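Local coordinates for protein UDP-N-Acetylglucosamine 2-Epimerase (Thermus thermophilus, PDB 1V4V) that probably interconverts UDP-N-acetylglucosamine and UDP-N-acetylmannosamine as a two-domain, homodimeric 2-epimerase, at residues 70-75 / 132-137; 128-131 / 137-140; 103-108 / 144-149; 15-20 / 99-104. All coordinates share one frame; numbering follows the deposited sequence.

Interaction 1 (70-75 / 132-137); sequences QALPDL and EPFPEE
L72 and P135 point toward each other and meet through one methyl group. L72 CD1 lies 3.8 Å from P135 CG and 4.1 Å from P135 CD, along the CG-CD edge of the proline ring. The same methyl is looser against F134, with CD1 4.4 Å from F134 CE2, and it comes at that ring obliquely. The leucine is stretched out to make this reach. Its CG is anti to the carbonyl carbon (chi1 -61°), and CD1 is anti to CA (chi2 -177°).

F134 and P135 act as one apolar patch. The peptide bond between them is cis, and P135 CB sits 3.9 Å above the phenyl plane, over its centre. This is the proline-on-aromatic packing often seen at cis aromatic-proline bonds. A second cis bond precedes P133.

The contact joins the starts of two helices of the Rossmann-like N-terminal domain of this GT-B family protein. A71 is the N-cap residue of helix 72-89, and P135 that of helix 136-146. L75 N donates to A71 O at 3.0 Å and closes the first turn of helix 72-89. E137 N donates to P133 O at 3.1 Å, across the turn that leads into helix 136-146. The bond to P133 O ties the two-proline turn directly to the helix that follows.

L72 also packs on L102 of helix 102-113. The dimer partner comes up against the same patch. F112 of the second subunit meets the F134 ring with planes at about 50°, and L113 of that subunit packs on both L72 and F134.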
loop_
_atom_site.group_PDB
_atom_site.type_symbol
_atom_site.label_atom_id
_atom_site.label_comp_id
_atom_site.label_asym_id
_atom_site.label_seq_id
_atom_site.Cartn_x
_atom_site.Cartn_y
_atom_site.Cartn_z
ATOM N N GLN A 70 19.393 -5.260 -9.160
ATOM C CA GLN A 70 19.385 -5.516 -7.725
ATOM C C GLN A 70 18.090 -6.177 -7.244
ATOM O O GLN A 70 17.012 -5.895 -7.764
ATOM C CB GLN A 70 19.612 -4.182 -7.006
ATOM C CG GLN A 70 19.487 -4.189 -5.506
ATOM C CD GLN A 70 19.951 -2.873 -4.901
ATOM O OE1 GLN A 70 19.580 -1.794 -5.370
ATOM N NE2 GLN A 70 20.760 -2.957 -3.851
ATOM N N ALA A 71 18.208 -7.059 -6.254
ATOM C CA ALA A 71 17.049 -7.757 -5.694
ATOM C C ALA A 71 16.068 -6.729 -5.139
ATOM O O ALA A 71 16.474 -5.726 -4.557
ATOM C CB ALA A 71 17.495 -8.709 -4.589
ATOM N N LEU A 72 14.776 -6.990 -5.304
ATOM C CA LEU A 72 13.757 -6.054 -4.849
ATOM C C LEU A 72 13.859 -5.600 -3.388
ATOM O O LEU A 72 13.740 -4.410 -3.104
ATOM C CB LEU A 72 12.363 -6.623 -5.138
ATOM C CG LEU A 72 12.113 -6.852 -6.634
ATOM C CD1 LEU A 72 10.699 -7.355 -6.860
ATOM C CD2 LEU A 72 12.332 -5.545 -7.393
ATOM N N PRO A 73 14.070 -6.533 -2.440
ATOM C CA PRO A 73 14.169 -6.082 -1.045
ATOM C C PRO A 73 15.342 -5.118 -0.824
ATOM O O PRO A 73 15.234 -4.154 -0.063
ATOM C CB PRO A 73 14.354 -7.383 -0.269
ATOM C CG PRO A 73 13.598 -8.381 -1.114
ATOM C CD PRO A 73 14.016 -8.002 -2.517
ATOM N N ASP A 74 16.461 -5.387 -1.487
ATOM C CA ASP A 74 17.636 -4.534 -1.344
ATOM C C ASP A 74 17.408 -3.169 -1.979
ATOM O O ASP A 74 17.837 -2.151 -1.437
ATOM C CB ASP A 74 18.859 -5.215 -1.954
ATOM C CG ASP A 74 19.195 -6.524 -1.260
ATOM O OD1 ASP A 74 19.498 -6.494 -0.050
ATOM O OD2 ASP A 74 19.149 -7.581 -1.923
ATOM N N LEU A 75 16.729 -3.139 -3.120
ATOM C CA LEU A 75 16.448 -1.866 -3.776
ATOM C C LEU A 75 15.580 -0.995 -2.877
ATOM O O LEU A 75 15.884 0.174 -2.656
ATOM C CB LEU A 75 15.729 -2.072 -5.112
ATOM C CG LEU A 75 15.216 -0.755 -5.715
ATOM C CD1 LEU A 75 16.408 0.128 -6.082
ATOM C CD2 LEU A 75 14.347 -1.025 -6.932
ATOM N N GLU A 132 0.338 -11.173 -11.105
ATOM C CA GLU A 132 0.488 -10.642 -12.456
ATOM C C GLU A 132 -0.265 -9.330 -12.647
ATOM O O GLU A 132 -1.496 -9.305 -12.659
ATOM C CB GLU A 132 -0.012 -11.662 -13.478
ATOM C CG GLU A 132 0.149 -11.213 -14.922
ATOM C CD GLU A 132 1.594 -10.923 -15.281
ATOM O OE1 GLU A 132 2.434 -11.841 -15.151
ATOM O OE2 GLU A 132 1.892 -9.781 -15.695
ATOM N N PRO A 133 0.470 -8.220 -12.815
ATOM C CA PRO A 133 1.933 -8.154 -12.831
ATOM C C PRO A 133 2.565 -8.113 -11.437
ATOM O O PRO A 133 2.018 -7.513 -10.507
ATOM C CB PRO A 133 2.201 -6.878 -13.615
ATOM C CG PRO A 133 1.097 -5.993 -13.134
ATOM C CD PRO A 133 -0.110 -6.915 -13.184
ATOM N N PHE A 134 3.716 -8.761 -11.305
ATOM C CA PHE A 134 4.447 -8.798 -10.043
ATOM C C PHE A 134 5.747 -8.029 -10.242
ATOM O O PHE A 134 6.471 -8.268 -11.211
ATOM C CB PHE A 134 4.774 -10.243 -9.658
ATOM C CG PHE A 134 5.693 -10.363 -8.474
ATOM C CD1 PHE A 134 5.200 -10.238 -7.177
ATOM C CD2 PHE A 134 7.055 -10.571 -8.654
ATOM C CE1 PHE A 134 6.049 -10.318 -6.082
ATOM C CE2 PHE A 134 7.919 -10.653 -7.562
ATOM C CZ PHE A 134 7.413 -10.527 -6.271
ATOM N N PRO A 135 6.073 -7.106 -9.326
ATOM C CA PRO A 135 5.337 -6.725 -8.114
ATOM C C PRO A 135 4.479 -5.468 -8.293
ATOM O O PRO A 135 4.005 -4.893 -7.313
ATOM C CB PRO A 135 6.457 -6.497 -7.115
ATOM C CG PRO A 135 7.472 -5.787 -7.970
ATOM C CD PRO A 135 7.458 -6.598 -9.269
ATOM N N GLU A 136 4.269 -5.055 -9.540
ATOM C CA GLU A 136 3.509 -3.840 -9.840
ATOM C C GLU A 136 2.103 -3.715 -9.268
ATOM O O GLU A 136 1.732 -2.646 -8.786
ATOM C CB GLU A 136 3.457 -3.611 -11.357
ATOM C CG GLU A 136 4.787 -3.195 -11.972
ATOM C CD GLU A 136 5.690 -4.369 -12.313
ATOM O OE1 GLU A 136 6.803 -4.122 -12.823
ATOM O OE2 GLU A 136 5.295 -5.531 -12.081
ATOM N N GLU A 137 1.309 -4.779 -9.341
ATOM C CA GLU A 137 -0.047 -4.721 -8.797
ATOM C C GLU A 137 0.041 -4.445 -7.294
ATOM O O GLU A 137 -0.702 -3.620 -6.755
ATOM C CB GLU A 137 -0.791 -6.041 -9.038
ATOM C CG GLU A 137 -2.165 -6.109 -8.361
ATOM C CD GLU A 137 -3.259 -5.362 -9.109
ATOM O OE1 GLU A 137 -2.950 -4.474 -9.936
ATOM O OE2 GLU A 137 -4.449 -5.659 -8.850
#

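Interaction 2 (128-131 / 137-140); sequences GNLK and EANR
E137 reaches back from the first turn of helix 136-146 to the loop 128-131, in the Rossmann-like N-terminal domain. The loop carries an Asx turn at N129. E137 CB touches the backbone first, 3.5 Å from N129 O. CG stays beside that carbonyl oxygen and also lies 4.2 Å from L130 CD2. CG is anti to the backbone N (chi1 174°), which sends the chain toward the loop, and a bend at chi2 (79°) turns the carboxylate along it.

The two oxygens have different partners. OE2 accepts from G128 N at 2.9 Å, and this N-H comes from above the carboxylate plane, 54° out of it. OE1 is gripped side-on by R140, with NE and NH1 each 2.9 Å from E137 OE1. The oxygen lies in the guanidinium plane and is met nearly along its C-O axis. OE1 also accepts from S127 N. The arginine is held at its far end by a salt bridge from NH2 to D100. The carboxylate is thus fixed by both loop and helix.

One residue further along the helix, L130 CD2 rests on A138 CA and CB. V145 of the second subunit packs on L130, and F112 of that subunit packs on A138. A water bridges the two backbones. It donates to L130 O at 2.7 Å and accepts from A138 N at 3.0 Å, so the A138 amide near the helix start has a partner.

The Asx turn itself is closed by K131 N, which donates to N129 OD1 at 2.7 Å.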
loop_
_atom_site.group_PDB
_atom_site.type_symbol
_atom_site.label_atom_id
_atom_site.label_comp_id
_atom_site.label_asym_id
_atom_site.label_seq_id
_atom_site.Cartn_x
_atom_site.Cartn_y
_atom_site.Cartn_z
ATOM N N GLY A 128 -6.068 -7.087 -10.711
ATOM C CA GLY A 128 -6.833 -7.950 -9.831
ATOM C C GLY A 128 -6.053 -9.200 -9.468
ATOM O O GLY A 128 -6.604 -10.142 -8.894
ATOM N N ASN A 129 -4.764 -9.210 -9.790
ATOM C CA ASN A 129 -3.922 -10.368 -9.498
ATOM C C ASN A 129 -2.554 -9.952 -8.958
ATOM O O ASN A 129 -1.755 -9.365 -9.683
ATOM C CB ASN A 129 -3.725 -11.198 -10.769
ATOM C CG ASN A 129 -3.089 -12.549 -10.498
ATOM O OD1 ASN A 129 -2.293 -12.702 -9.573
ATOM N ND2 ASN A 129 -3.427 -13.536 -11.323
ATOM N N LEU A 130 -2.280 -10.273 -7.695
ATOM C CA LEU A 130 -0.996 -9.929 -7.080
ATOM C C LEU A 130 0.193 -10.650 -7.710
ATOM O O LEU A 130 1.341 -10.273 -7.477
ATOM C CB LEU A 130 -1.017 -10.232 -5.579
ATOM C CG LEU A 130 -1.840 -9.299 -4.690
ATOM C CD1 LEU A 130 -1.854 -9.841 -3.274
ATOM C CD2 LEU A 130 -1.255 -7.899 -4.716
ATOM N N LYS A 131 -0.070 -11.691 -8.497
ATOM C CA LYS A 131 1.015 -12.431 -9.140
ATOM C C LYS A 131 1.284 -11.926 -10.553
ATOM O O LYS A 131 2.334 -12.213 -11.131
ATOM C CB LYS A 131 0.689 -13.929 -9.196
ATOM C CG LYS A 131 0.527 -14.581 -7.837
ATOM C CD LYS A 131 0.228 -16.068 -7.962
ATOM C CE LYS A 131 0.094 -16.720 -6.590
ATOM N NZ LYS A 131 -0.166 -18.189 -6.693
ATOM N N GLU A 137 1.309 -4.779 -9.341
ATOM C CA GLU A 137 -0.047 -4.721 -8.797
ATOM C C GLU A 137 0.041 -4.445 -7.294
ATOM O O GLU A 137 -0.702 -3.620 -6.755
ATOM C CB GLU A 137 -0.791 -6.041 -9.038
ATOM C CG GLU A 137 -2.165 -6.109 -8.361
ATOM C CD GLU A 137 -3.259 -5.362 -9.109
ATOM O OE1 GLU A 137 -2.950 -4.474 -9.936
ATOM O OE2 GLU A 137 -4.449 -5.659 -8.850
ATOM N N ALA A 138 0.952 -5.139 -6.616
ATOM C CA ALA A 138 1.122 -4.931 -5.182
ATOM C C ALA A 138 1.637 -3.518 -4.945
ATOM O O ALA A 138 1.149 -2.811 -4.065
ATOM C CB ALA A 138 2.109 -5.947 -4.605
ATOM N N ASN A 139 2.617 -3.095 -5.736
ATOM C CA ASN A 139 3.171 -1.753 -5.561
ATOM C C ASN A 139 2.109 -0.662 -5.584
ATOM O O ASN A 139 2.091 0.219 -4.708
ATOM C CB ASN A 139 4.212 -1.430 -6.644
ATOM C CG ASN A 139 5.498 -2.220 -6.490
ATOM O OD1 ASN A 139 5.803 -2.742 -5.419
ATOM N ND2 ASN A 139 6.274 -2.292 -7.570
ATOM N N ARG A 140 1.220 -0.705 -6.573
ATOM C CA ARG A 140 0.205 0.333 -6.665
ATOM C C ARG A 140 -0.840 0.257 -5.570
ATOM O O ARG A 140 -1.300 1.287 -5.086
ATOM C CB ARG A 140 -0.442 0.347 -8.059
ATOM C CG ARG A 140 -0.899 -0.985 -8.598
ATOM C CD ARG A 140 -1.007 -0.892 -10.119
ATOM N NE ARG A 140 -1.515 -2.118 -10.719
ATOM C CZ ARG A 140 -1.430 -2.404 -12.014
ATOM N NH1 ARG A 140 -1.923 -3.544 -12.476
ATOM N NH2 ARG A 140 -0.838 -1.554 -12.848
HETATM O O HOH W 1 2.102 -7.676 -7.780
#

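Interaction 3 (103-108 / 144-149); sequences TTFAVA and DVLTDL
F105 and L146 meet in the buried layer where helix 102-113 packs against helix 136-146. Both helices flank the parallel sheet of the Rossmann-like N-terminal domain.

The apolar contact is small and runs through one methyl group. L146 CD1 lies 3.8 Å from F105 CE1 and approaches the ring obliquely. The two side chains cross at about a right angle. F105 has CG anti to its backbone N (chi1 169°), which swings the ring toward the neighbouring helix. With CD1 anti to CA (chi2 179°), L146 carries this methyl to the far end of its chain, where it meets the ring. The other methyl stays back, with L146 CD2 5.5 Å from F105 CE1.

The same CD1 lies 4.0 Å from A108 O, between the ring and the next helical turn. A108 CB also points toward segment 144-149, and part of the A108 surface is buried there. The backbones come close at this point, with A108 CA 7.2 Å from L146 CA. A108 CB remains 4.8 Å from L146 CD1.

Aromatic and dimer contacts extend the layer. The F105 ring meets W109 of its own chain with planes about 15° apart, and W109 of the second subunit edge-to-face. A138 of that subunit packs on L146, so the contact is part of the subunit interface.

Polar bonds lie on the L146 side. D144 makes a salt bridge through OD2 to R126 and a hydrogen bond through OD1 to H120.

Backbone bonds hold each segment. A108 N donates to T104 O at 3.0 Å. The bond from T147 N to D144 O is weak, at 3.5 Å.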
loop_
_atom_site.group_PDB
_atom_site.type_symbol
_atom_site.label_atom_id
_atom_site.label_comp_id
_atom_site.label_asym_id
_atom_site.label_seq_id
_atom_site.Cartn_x
_atom_site.Cartn_y
_atom_site.Cartn_z
ATOM N N THR A 103 10.255 1.591 -6.568
ATOM C CA THR A 103 10.804 2.867 -6.119
ATOM C C THR A 103 9.686 3.850 -5.802
ATOM O O THR A 103 9.761 4.587 -4.821
ATOM C CB THR A 103 11.745 3.470 -7.179
ATOM O OG1 THR A 103 12.839 2.574 -7.398
ATOM C CG2 THR A 103 12.292 4.825 -6.715
ATOM N N THR A 104 8.642 3.860 -6.624
ATOM C CA THR A 104 7.524 4.757 -6.390
ATOM C C THR A 104 6.876 4.484 -5.044
ATOM O O THR A 104 6.559 5.418 -4.305
ATOM C CB THR A 104 6.478 4.649 -7.520
ATOM O OG1 THR A 104 6.972 5.334 -8.678
ATOM C CG2 THR A 104 5.149 5.263 -7.103
ATOM N N PHE A 105 6.676 3.212 -4.706
ATOM C CA PHE A 105 6.078 2.920 -3.409
ATOM C C PHE A 105 7.041 3.287 -2.283
ATOM O O PHE A 105 6.631 3.842 -1.263
ATOM C CB PHE A 105 5.710 1.439 -3.255
ATOM C CG PHE A 105 5.336 1.078 -1.846
ATOM C CD1 PHE A 105 4.238 1.680 -1.235
ATOM C CD2 PHE A 105 6.139 0.227 -1.091
ATOM C CE1 PHE A 105 3.949 1.447 0.115
ATOM C CE2 PHE A 105 5.858 -0.012 0.258
ATOM C CZ PHE A 105 4.762 0.602 0.862
ATOM N N ALA A 106 8.318 2.970 -2.465
ATOM C CA ALA A 106 9.313 3.263 -1.439
ATOM C C ALA A 106 9.328 4.758 -1.136
ATOM O O ALA A 106 9.453 5.159 0.021
ATOM C CB ALA A 106 10.694 2.797 -1.889
ATOM N N VAL A 107 9.188 5.580 -2.174
ATOM C CA VAL A 107 9.173 7.030 -1.993
ATOM C C VAL A 107 7.899 7.467 -1.279
ATOM O O VAL A 107 7.943 8.297 -0.370
ATOM C CB VAL A 107 9.294 7.766 -3.357
ATOM C CG1 VAL A 107 9.117 9.264 -3.166
ATOM C CG2 VAL A 107 10.657 7.480 -3.974
ATOM N N ALA A 108 6.761 6.900 -1.681
ATOM C CA ALA A 108 5.486 7.226 -1.057
ATOM C C ALA A 108 5.497 6.824 0.421
ATOM O O ALA A 108 4.958 7.539 1.274
ATOM C CB ALA A 108 4.346 6.512 -1.777
ATOM N N ASP A 144 -1.432 3.234 -2.831
ATOM C CA ASP A 144 -2.739 3.846 -2.619
ATOM C C ASP A 144 -3.271 3.749 -1.200
ATOM O O ASP A 144 -4.168 4.494 -0.819
ATOM C CB ASP A 144 -3.758 3.298 -3.618
ATOM C CG ASP A 144 -3.472 3.769 -5.030
ATOM O OD1 ASP A 144 -2.814 4.821 -5.166
ATOM O OD2 ASP A 144 -3.900 3.101 -5.992
ATOM N N VAL A 145 -2.733 2.830 -0.411
ATOM C CA VAL A 145 -3.153 2.748 0.984
ATOM C C VAL A 145 -2.720 4.060 1.649
ATOM O O VAL A 145 -3.444 4.631 2.462
ATOM C CB VAL A 145 -2.448 1.583 1.719
ATOM C CG1 VAL A 145 -2.538 1.783 3.232
ATOM C CG2 VAL A 145 -3.080 0.264 1.327
ATOM N N LEU A 146 -1.538 4.537 1.267
ATOM C CA LEU A 146 -0.941 5.744 1.837
ATOM C C LEU A 146 -1.310 7.084 1.211
ATOM O O LEU A 146 -0.989 8.133 1.766
ATOM C CB LEU A 146 0.581 5.625 1.790
ATOM C CG LEU A 146 1.189 4.326 2.306
ATOM C CD1 LEU A 146 2.695 4.399 2.151
ATOM C CD2 LEU A 146 0.787 4.107 3.766
ATOM N N THR A 147 -1.981 7.064 0.069
ATOM C CA THR A 147 -2.302 8.308 -0.619
ATOM C C THR A 147 -3.399 9.188 -0.038
ATOM O O THR A 147 -4.468 8.714 0.363
ATOM C CB THR A 147 -2.640 8.025 -2.083
ATOM O OG1 THR A 147 -3.786 7.172 -2.145
ATOM C CG2 THR A 147 -1.468 7.346 -2.766
ATOM N N ASP A 148 -3.111 10.486 -0.007
ATOM C CA ASP A 148 -4.047 11.488 0.486
ATOM C C ASP A 148 -5.040 11.801 -0.627
ATOM O O ASP A 148 -6.236 11.955 -0.386
ATOM C CB ASP A 148 -3.296 12.763 0.870
ATOM C CG ASP A 148 -4.230 13.908 1.217
ATOM O OD1 ASP A 148 -5.015 13.774 2.187
ATOM O OD2 ASP A 148 -4.178 14.937 0.508
ATOM N N LEU A 149 -4.533 11.891 -1.852
ATOM C CA LEU A 149 -5.374 12.180 -3.004
ATOM C C LEU A 149 -4.962 11.317 -4.191
ATOM O O LEU A 149 -3.793 11.294 -4.580
ATOM C CB LEU A 149 -5.267 13.665 -3.375
ATOM C CG LEU A 149 -6.172 14.196 -4.492
ATOM C CD1 LEU A 149 -7.617 13.786 -4.236
ATOM C CD2 LEU A 149 -6.044 15.721 -4.562
#

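Interaction 4 (15-20 / 99-104); sequences RPEATK and GDTLTT
E17 faces T101 and T104 without a direct bond to either. Its OE2 lies 4.0 Å from T101 CG2 and 4.1 Å from T104 OG1, and two waters fill the polar link. One donates to E17 OE2 at 2.6 Å and is also bonded to T101 OG1 and T104 OG1. The other lies 3.1 Å from E17 OE2 and donates to T101 OG1 at 2.7 Å. Extension beyond CG carries the E17 carboxylate out from helix 15-29 to the waters. Its OE1 accepts a hydrogen bond from G13 N.

T101 is the N-cap of helix 102-113. Its OG1 sits between the backbone N and the carbonyl carbon (chi1 65°) and accepts from T104 N at 3.1 Å. T104 OG1 also bonds to H98 O. G99 passes alongside, its CA 4.6 Å from E17 OE2.

Both segments follow strands 6-12 and 94-98, at the carboxyl edge of the parallel sheet, where Rossmann-like domains commonly bind ligands. The chemistry implies an indirect tie: E17 is coupled to the capped start of helix 102-113 through ordered water, not by side-chain contact alone.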
loop_
_atom_site.group_PDB
_atom_site.type_symbol
_atom_site.label_atom_id
_atom_site.label_comp_id
_atom_site.label_asym_id
_atom_site.label_seq_id
_atom_site.Cartn_x
_atom_site.Cartn_y
_atom_site.Cartn_z
ATOM N N ARG A 15 11.907 8.208 -18.000
ATOM C CA ARG A 15 11.472 9.167 -19.005
ATOM C C ARG A 15 9.960 9.184 -19.196
ATOM O O ARG A 15 9.361 10.252 -19.291
ATOM C CB ARG A 15 12.195 8.898 -20.328
ATOM C CG ARG A 15 13.650 9.342 -20.290
ATOM C CD ARG A 15 14.399 9.022 -21.575
ATOM N NE ARG A 15 14.642 7.591 -21.730
ATOM C CZ ARG A 15 15.440 7.065 -22.654
ATOM N NH1 ARG A 15 15.603 5.751 -22.723
ATOM N NH2 ARG A 15 16.082 7.855 -23.504
ATOM N N PRO A 16 9.317 8.003 -19.252
ATOM C CA PRO A 16 7.860 7.977 -19.429
ATOM C C PRO A 16 7.139 8.682 -18.273
ATOM O O PRO A 16 6.111 9.336 -18.466
ATOM C CB PRO A 16 7.550 6.482 -19.477
ATOM C CG PRO A 16 8.780 5.912 -20.117
ATOM C CD PRO A 16 9.887 6.651 -19.399
ATOM N N GLU A 17 7.677 8.536 -17.069
ATOM C CA GLU A 17 7.086 9.172 -15.900
ATOM C C GLU A 17 7.285 10.682 -16.001
ATOM O O GLU A 17 6.364 11.453 -15.762
ATOM C CB GLU A 17 7.728 8.629 -14.620
ATOM C CG GLU A 17 7.560 7.115 -14.447
ATOM C CD GLU A 17 8.229 6.576 -13.190
ATOM O OE1 GLU A 17 9.163 7.226 -12.674
ATOM O OE2 GLU A 17 7.829 5.486 -12.726
ATOM N N ALA A 18 8.489 11.098 -16.374
ATOM C CA ALA A 18 8.794 12.518 -16.505
ATOM C C ALA A 18 7.820 13.185 -17.479
ATOM O O ALA A 18 7.316 14.281 -17.226
ATOM C CB ALA A 18 10.237 12.698 -16.985
ATOM N N THR A 19 7.552 12.508 -18.589
ATOM C CA THR A 19 6.646 13.028 -19.603
ATOM C C THR A 19 5.247 13.274 -19.058
ATOM O O THR A 19 4.647 14.312 -19.319
ATOM C CB THR A 19 6.543 12.055 -20.803
ATOM O OG1 THR A 19 7.826 11.939 -21.431
ATOM C CG2 THR A 19 5.529 12.559 -21.817
ATOM N N LYS A 20 4.727 12.317 -18.296
ATOM C CA LYS A 20 3.388 12.453 -17.742
ATOM C C LYS A 20 3.328 13.429 -16.568
ATOM O O LYS A 20 2.261 13.952 -16.246
ATOM C CB LYS A 20 2.862 11.085 -17.308
ATOM C CG LYS A 20 2.674 10.111 -18.467
ATOM C CD LYS A 20 2.108 8.788 -17.985
ATOM C CE LYS A 20 1.950 7.797 -19.134
ATOM N NZ LYS A 20 1.047 8.317 -20.192
ATOM N N GLY A 99 2.940 6.048 -11.311
ATOM C CA GLY A 99 3.389 4.717 -11.659
ATOM C C GLY A 99 3.261 3.652 -10.597
ATOM O O GLY A 99 2.789 3.894 -9.481
ATOM N N ASP A 100 3.737 2.467 -10.957
ATOM C CA ASP A 100 3.639 1.296 -10.104
ATOM C C ASP A 100 4.972 0.625 -9.777
ATOM O O ASP A 100 4.989 -0.548 -9.423
ATOM C CB ASP A 100 2.724 0.280 -10.795
ATOM C CG ASP A 100 1.477 0.924 -11.387
ATOM O OD1 ASP A 100 0.968 0.416 -12.411
ATOM O OD2 ASP A 100 0.994 1.930 -10.826
ATOM N N THR A 101 6.086 1.340 -9.893
ATOM C CA THR A 101 7.370 0.713 -9.591
ATOM C C THR A 101 7.620 0.587 -8.091
ATOM O O THR A 101 6.966 1.240 -7.282
ATOM C CB THR A 101 8.558 1.498 -10.188
ATOM O OG1 THR A 101 8.634 2.786 -9.565
ATOM C CG2 THR A 101 8.398 1.668 -11.695
ATOM N N LEU A 102 8.585 -0.258 -7.738
ATOM C CA LEU A 102 8.964 -0.466 -6.345
ATOM C C LEU A 102 9.481 0.861 -5.768
ATOM O O LEU A 102 9.181 1.220 -4.628
ATOM C CB LEU A 102 10.060 -1.534 -6.266
ATOM C CG LEU A 102 10.478 -2.049 -4.885
ATOM C CD1 LEU A 102 9.346 -2.845 -4.280
ATOM C CD2 LEU A 102 11.711 -2.930 -5.016
ATOM N N THR A 103 10.255 1.591 -6.568
ATOM C CA THR A 103 10.804 2.867 -6.119
ATOM C C THR A 103 9.686 3.850 -5.802
ATOM O O THR A 103 9.761 4.587 -4.821
ATOM C CB THR A 103 11.745 3.470 -7.179
ATOM O OG1 THR A 103 12.839 2.574 -7.398
ATOM C CG2 THR A 103 12.292 4.825 -6.715
ATOM N N THR A 104 8.642 3.860 -6.624
ATOM C CA THR A 104 7.524 4.757 -6.390
ATOM C C THR A 104 6.876 4.484 -5.044
ATOM O O THR A 104 6.559 5.418 -4.305
ATOM C CB THR A 104 6.478 4.649 -7.520
ATOM O OG1 THR A 104 6.972 5.334 -8.678
ATOM C CG2 THR A 104 5.149 5.263 -7.103
HETATM O O HOH W 2 6.370 4.472 -10.894
HETATM O O HOH W 3 10.162 4.599 -10.888
#

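From the N terminus, interaction 4 opens first, on helix 15-29, and closes a long loop at 99-104. Interaction 1 opens within that loop, at the start of helix 72-89, and closes beyond it at 132-137, so the two cross. Interaction 3 starts on helix 102-113, overlapping the end of interaction 4 at T103 and T104. It closes at 144-149 and crosses interaction 1. Interaction 2 spans a short loop lying wholly within that of interaction 3, and it shares E137 with interaction 1. N139 ND2, which probably bonds to D100 O, joins interactions 2 and 4. Together they tie four helices of one domain, and interactions 1, 2 and 3 also touch the second subunit.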